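Local coordinates for protein chitinase A (Cycas revoluta, PDB 4MNK) that probably hydrolyses chitin as a plant class V chitinase of glycoside hydrolase family 18, and here holds bound N-acetylglucosamine oligosaccharide, at residues L126-F131 and T173-Q178; N250-V253 and A257-V260. All blocks are in the same frame, centred on the assembly; numbering follows the deposited sequence. Where two conformers were deposited one is given.

Contact 1 of 2, residues L126-F131 and T173-Q178; sequences LEMENF and TEYPVQ
Met-128 reaches from helix 125-149 to the chain of residues 173-176 and supplies nearly all of the helix side of this contact. The fold is the TIM barrel of glycoside hydrolase family 18. The helix follows barrel strand 114-119, and the other segment runs from the short strand 173-174 into helix 177-183. No hydrogen bond joins the two segments. Met-128 CG lies anti to the backbone N (chi1 -176°), which sends the chain off the helix toward this partner. Two further bends then fold the thioether along it. At the foot of the methionine the Thr-173 hydroxyl points in. Its OG1 packs 3.4 Å from Met-128 CB and is hydrogen-bonded to Gln-125 OE1. The sulfur meets the CD corner of the Pro-176 ring, with SD 3.8 Å from that CD. CE comes 4.0 Å from CD2 of Tyr-175, oblique to the ring. The same methyl lies 3.4 Å from the backbone O of Glu-174, so it rests on a peptide carbonyl as well as on the tyrosine ring.

Pro-176 is the N-cap residue of helix 177-183, so the sulfur touches the start of that helix. Pro-122 and Leu-166 also touch Met-128, in keeping with its buried position. The backbone of Thr-173 is hydrogen-bonded to Leu-166, which ties the short strand to strand 165-166. Glu-174 forms a salt bridge with Lys-165. Farther out, Tyr-175 OH is hydrogen-bonded to the backbone N of Tyr-161, a residue of a glycan pocket.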
loop_
_atom_site.group_PDB
_atom_site.type_symbol
_atom_site.label_atom_id
_atom_site.label_comp_id
_atom_site.label_asym_id
_atom_site.label_seq_id
_atom_site.Cartn_x
_atom_site.Cartn_y
_atom_site.Cartn_z
ATOM N N LEU A 126 -19.960 9.532 -9.067
ATOM C CA LEU A 126 -20.245 10.549 -8.053
ATOM C C LEU A 126 -19.150 10.607 -6.990
ATOM O O LEU A 126 -18.720 11.690 -6.588
ATOM C CB LEU A 126 -21.610 10.314 -7.392
ATOM C CG LEU A 126 -21.957 11.240 -6.217
ATOM C CD1 LEU A 126 -21.997 12.707 -6.644
ATOM C CD2 LEU A 126 -23.267 10.832 -5.567
ATOM N N GLU A 127 -18.700 9.438 -6.548
ATOM C CA GLU A 127 -17.672 9.360 -5.520
ATOM C C GLU A 127 -16.314 9.856 -6.003
ATOM O O GLU A 127 -15.586 10.492 -5.241
ATOM C CB GLU A 127 -17.590 7.952 -4.926
ATOM C CG GLU A 127 -18.874 7.513 -4.215
ATOM C CD GLU A 127 -19.407 8.552 -3.230
ATOM O OE1 GLU A 127 -18.600 9.241 -2.569
ATOM O OE2 GLU A 127 -20.642 8.671 -3.107
ATOM N N MET A 128 -15.982 9.594 -7.266
ATOM C CA MET A 128 -14.766 10.157 -7.852
ATOM C C MET A 128 -14.860 11.682 -7.938
ATOM O O MET A 128 -13.920 12.383 -7.569
ATOM C CB MET A 128 -14.471 9.552 -9.227
ATOM C CG MET A 128 -13.160 10.038 -9.859
ATOM S SD MET A 128 -11.683 9.654 -8.888
ATOM C CE MET A 128 -11.459 7.923 -9.291
ATOM N N GLU A 129 -16.003 12.183 -8.407
ATOM C CA GLU A 129 -16.235 13.623 -8.525
ATOM C C GLU A 129 -16.066 14.342 -7.190
ATOM O O GLU A 129 -15.439 15.401 -7.117
ATOM C CB GLU A 129 -17.628 13.898 -9.097
ATOM C CG GLU A 129 -17.766 13.592 -10.581
ATOM C CD GLU A 129 -19.207 13.591 -11.072
ATOM O OE1 GLU A 129 -20.135 13.813 -10.262
ATOM O OE2 GLU A 129 -19.412 13.358 -12.282
ATOM N N ASN A 130 -16.621 13.760 -6.130
ATOM C CA ASN A 130 -16.526 14.369 -4.809
ATOM C C ASN A 130 -15.135 14.234 -4.190
ATOM O O ASN A 130 -14.691 15.118 -3.455
ATOM C CB ASN A 130 -17.610 13.823 -3.879
ATOM C CG ASN A 130 -19.010 14.273 -4.281
ATOM O OD1 ASN A 130 -19.182 15.170 -5.112
ATOM N ND2 ASN A 130 -20.018 13.655 -3.680
ATOM N N PHE A 131 -14.451 13.132 -4.497
ATOM C CA PHE A 131 -13.066 12.929 -4.064
ATOM C C PHE A 131 -12.147 13.961 -4.717
ATOM O O PHE A 131 -11.249 14.494 -4.067
ATOM C CB PHE A 131 -12.615 11.499 -4.386
ATOM C CG PHE A 131 -11.302 11.094 -3.755
ATOM C CD1 PHE A 131 -10.389 10.342 -4.483
ATOM C CD2 PHE A 131 -10.986 11.433 -2.438
ATOM C CE1 PHE A 131 -9.178 9.933 -3.921
ATOM C CE2 PHE A 131 -9.771 11.031 -1.868
ATOM C CZ PHE A 131 -8.871 10.279 -2.615
ATOM N N THR A 173 -15.834 4.451 -13.361
ATOM C CA THR A 173 -15.041 5.674 -13.294
ATOM C C THR A 173 -13.566 5.312 -13.491
ATOM O O THR A 173 -13.230 4.145 -13.718
ATOM C CB THR A 173 -15.282 6.470 -11.971
ATOM O OG1 THR A 173 -14.672 7.764 -12.065
ATOM C CG2 THR A 173 -14.742 5.723 -10.751
ATOM N N GLU A 174 -12.693 6.311 -13.424
ATOM C CA GLU A 174 -11.259 6.091 -13.570
ATOM C C GLU A 174 -10.498 7.199 -12.865
ATOM O O GLU A 174 -11.038 8.283 -12.647
ATOM C CB GLU A 174 -10.864 6.016 -15.050
ATOM C CG GLU A 174 -11.092 7.291 -15.848
ATOM C CD GLU A 174 -10.933 7.064 -17.336
ATOM O OE1 GLU A 174 -11.843 6.462 -17.943
ATOM O OE2 GLU A 174 -9.899 7.487 -17.891
ATOM N N TYR A 175 -9.247 6.929 -12.509
ATOM C CA TYR A 175 -8.416 7.938 -11.865
ATOM C C TYR A 175 -8.034 9.029 -12.860
ATOM O O TYR A 175 -7.528 8.729 -13.946
ATOM C CB TYR A 175 -7.160 7.308 -11.265
ATOM C CG TYR A 175 -7.425 6.398 -10.090
ATOM C CD1 TYR A 175 -7.470 5.016 -10.255
ATOM C CD2 TYR A 175 -7.625 6.918 -8.810
ATOM C CE1 TYR A 175 -7.713 4.167 -9.177
ATOM C CE2 TYR A 175 -7.870 6.080 -7.722
ATOM C CZ TYR A 175 -7.908 4.702 -7.912
ATOM O OH TYR A 175 -8.139 3.859 -6.846
ATOM N N PRO A 176 -8.289 10.300 -12.499
ATOM C CA PRO A 176 -7.917 11.404 -13.385
ATOM C C PRO A 176 -6.420 11.696 -13.255
ATOM O O PRO A 176 -5.998 12.378 -12.320
ATOM C CB PRO A 176 -8.775 12.567 -12.875
ATOM C CG PRO A 176 -9.027 12.258 -11.429
ATOM C CD PRO A 176 -9.004 10.759 -11.291
ATOM N N VAL A 177 -5.627 11.171 -14.187
ATOM C CA VAL A 177 -4.170 11.144 -14.006
ATOM C C VAL A 177 -3.490 12.511 -14.054
ATOM O O VAL A 177 -2.528 12.740 -13.326
ATOM C CB VAL A 177 -3.449 10.132 -14.948
ATOM C CG1 VAL A 177 -3.975 8.724 -14.715
ATOM C CG2 VAL A 177 -3.582 10.531 -16.413
ATOM N N GLN A 178 -3.988 13.412 -14.901
ATOM C CA GLN A 178 -3.426 14.758 -14.990
ATOM C C GLN A 178 -3.697 15.533 -13.697
ATOM O O GLN A 178 -2.806 16.196 -13.160
ATOM C CB GLN A 178 -3.991 15.499 -16.203
ATOM C CG GLN A 178 -3.342 16.844 -16.469
ATOM C CD GLN A 178 -4.140 17.674 -17.446
ATOM O OE1 GLN A 178 -5.265 18.083 -17.160
ATOM N NE2 GLN A 178 -3.564 17.921 -18.614
#

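Contact 2 of 2, residues N250-V253 and A257-V260; sequences NNEV and APAV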
loop_
_atom_site.group_PDB
_atom_site.type_symbol
_atom_site.label_atom_id
_atom_site.label_comp_id
_atom_site.label_asym_id
_atom_site.label_seq_id
_atom_site.Cartn_x
_atom_site.Cartn_y
_atom_site.Cartn_z
ATOM N N ASN A 250 -3.958 -33.067 -1.734
ATOM C CA ASN A 250 -2.558 -32.840 -1.355
ATOM C C ASN A 250 -1.525 -33.191 -2.430
ATOM O O ASN A 250 -0.349 -32.846 -2.301
ATOM C CB ASN A 250 -2.226 -33.568 -0.046
ATOM C CG ASN A 250 -2.884 -32.931 1.165
ATOM O OD1 ASN A 250 -3.766 -32.083 1.036
ATOM N ND2 ASN A 250 -2.458 -33.345 2.352
ATOM N N ASN A 251 -1.962 -33.876 -3.483
ATOM C CA ASN A 251 -1.072 -34.208 -4.598
ATOM C C ASN A 251 -1.186 -33.242 -5.781
ATOM O O ASN A 251 -0.489 -33.395 -6.788
ATOM C CB ASN A 251 -1.253 -35.667 -5.042
ATOM C CG ASN A 251 -2.689 -36.004 -5.417
ATOM O OD1 ASN A 251 -3.563 -35.134 -5.463
ATOM N ND2 ASN A 251 -2.937 -37.279 -5.691
ATOM N N GLU A 252 -2.071 -32.256 -5.652
ATOM C CA GLU A 252 -2.183 -31.179 -6.633
ATOM C C GLU A 252 -1.754 -29.888 -5.958
ATOM O O GLU A 252 -2.506 -29.297 -5.180
ATOM C CB GLU A 252 -3.602 -31.081 -7.190
ATOM C CG GLU A 252 -3.990 -32.268 -8.055
ATOM C CD GLU A 252 -5.364 -32.122 -8.659
ATOM O OE1 GLU A 252 -5.531 -31.284 -9.573
ATOM O OE2 GLU A 252 -6.273 -32.857 -8.223
ATOM N N VAL A 253 -0.530 -29.467 -6.263
ATOM C CA VAL A 253 0.173 -28.477 -5.445
ATOM C C VAL A 253 0.725 -27.286 -6.226
ATOM O O VAL A 253 1.405 -26.433 -5.652
ATOM C CB VAL A 253 1.335 -29.136 -4.650
ATOM C CG1 VAL A 253 0.798 -30.114 -3.614
ATOM C CG2 VAL A 253 2.319 -29.833 -5.593
ATOM N N ALA A 257 -4.259 -25.262 -8.875
ATOM C CA ALA A 257 -4.731 -26.427 -8.125
ATOM C C ALA A 257 -6.057 -26.107 -7.429
ATOM O O ALA A 257 -6.225 -24.990 -6.936
ATOM C CB ALA A 257 -3.686 -26.851 -7.105
ATOM N N PRO A 258 -6.993 -27.079 -7.385
ATOM C CA PRO A 258 -8.290 -26.855 -6.740
ATOM C C PRO A 258 -8.151 -26.603 -5.241
ATOM O O PRO A 258 -7.319 -27.232 -4.580
ATOM C CB PRO A 258 -9.040 -28.168 -6.993
ATOM C CG PRO A 258 -7.972 -29.178 -7.207
ATOM C CD PRO A 258 -6.890 -28.444 -7.933
ATOM N N ALA A 259 -8.962 -25.683 -4.724
ATOM C CA ALA A 259 -8.918 -25.297 -3.314
ATOM C C ALA A 259 -10.307 -25.304 -2.673
ATOM O O ALA A 259 -11.325 -25.249 -3.372
ATOM C CB ALA A 259 -8.269 -23.932 -3.168
ATOM N N VAL A 260 -10.341 -25.363 -1.342
ATOM C CA VAL A 260 -11.600 -25.492 -0.593
ATOM C C VAL A 260 -11.869 -24.369 0.420
ATOM O O VAL A 260 -12.833 -24.435 1.192
ATOM C CB VAL A 260 -11.724 -26.880 0.102
ATOM C CG1 VAL A 260 -11.884 -27.985 -0.933
ATOM C CG2 VAL A 260 -10.523 -27.154 1.006
#
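Glu-252 lays its carboxylate against the ring of Pro-258, the two side chains crossing at about a right angle. The closest approach is 3.5 Å, from OE1 to Pro-258 CD. The carboxyl carbon of Glu-252, its CD, is 4.0 Å from that same ring carbon. This is van der Waals packing of a charged group on the CD and CG carbons of the proline, and no hydrogen bond joins the two segments. Pro-258 was modelled in two conformers, so these ring distances hold for one of them. The Glu-252 chain leaves with CG anti to the carbonyl carbon (chi1 -68°) and is extended beyond CG, which carries the acid group out to the ring. Its OE2 is hydrogen-bonded to Asn-249 ND2, a bond that would limit rotation of the carboxylate. With the acid cut back to an alanine, Asn-249 ND2 would probably lose this mate and part of the Pro-258 ring would be uncovered.

Behind the carboxylate, the methyl of Ala-257 packs on the peptide that joins Glu-252 to Val-253. Ala-257 CB sits 3.3 Å from the O of Glu-252 and 4.2 Å from the N of Val-253. Leu-247 also touches this methyl. Val-253 O is hydrogen-bonded to Trp-301 NE1, which ties the loop to strand 300-304. Backbone bonds join Pro-258 to Lys-248 and Val-260 to Leu-246. The contact sits where the chain turns back between strands 234-247 and 259-260, consistent with a hairpin of the alpha+beta insertion domain that class V chitinases carry on the TIM barrel.

Overall arrangement
Contact 1 and contact 2 lie far apart in a single chain. Their centres are 41 Å from each other, and their nearest atoms are about 28 Å apart. They follow in series, contact 1 closing before contact 2 opens. Contact 1 lies beside the barrel and is buried, about 19 Å from the centre of the chain. Contact 2 is more peripheral, about 30 Å from that centre, in the probable insertion domain. Strand 234-247 joins the two regions: it pairs with barrel strands 186-190 and 324-328, and also with strands 262-270 and 300-304 of the probable insertion domain. It carries the glycan-pocket residues Phe-241 and Arg-243, so the sugar site draws on the strand that bridges both parts.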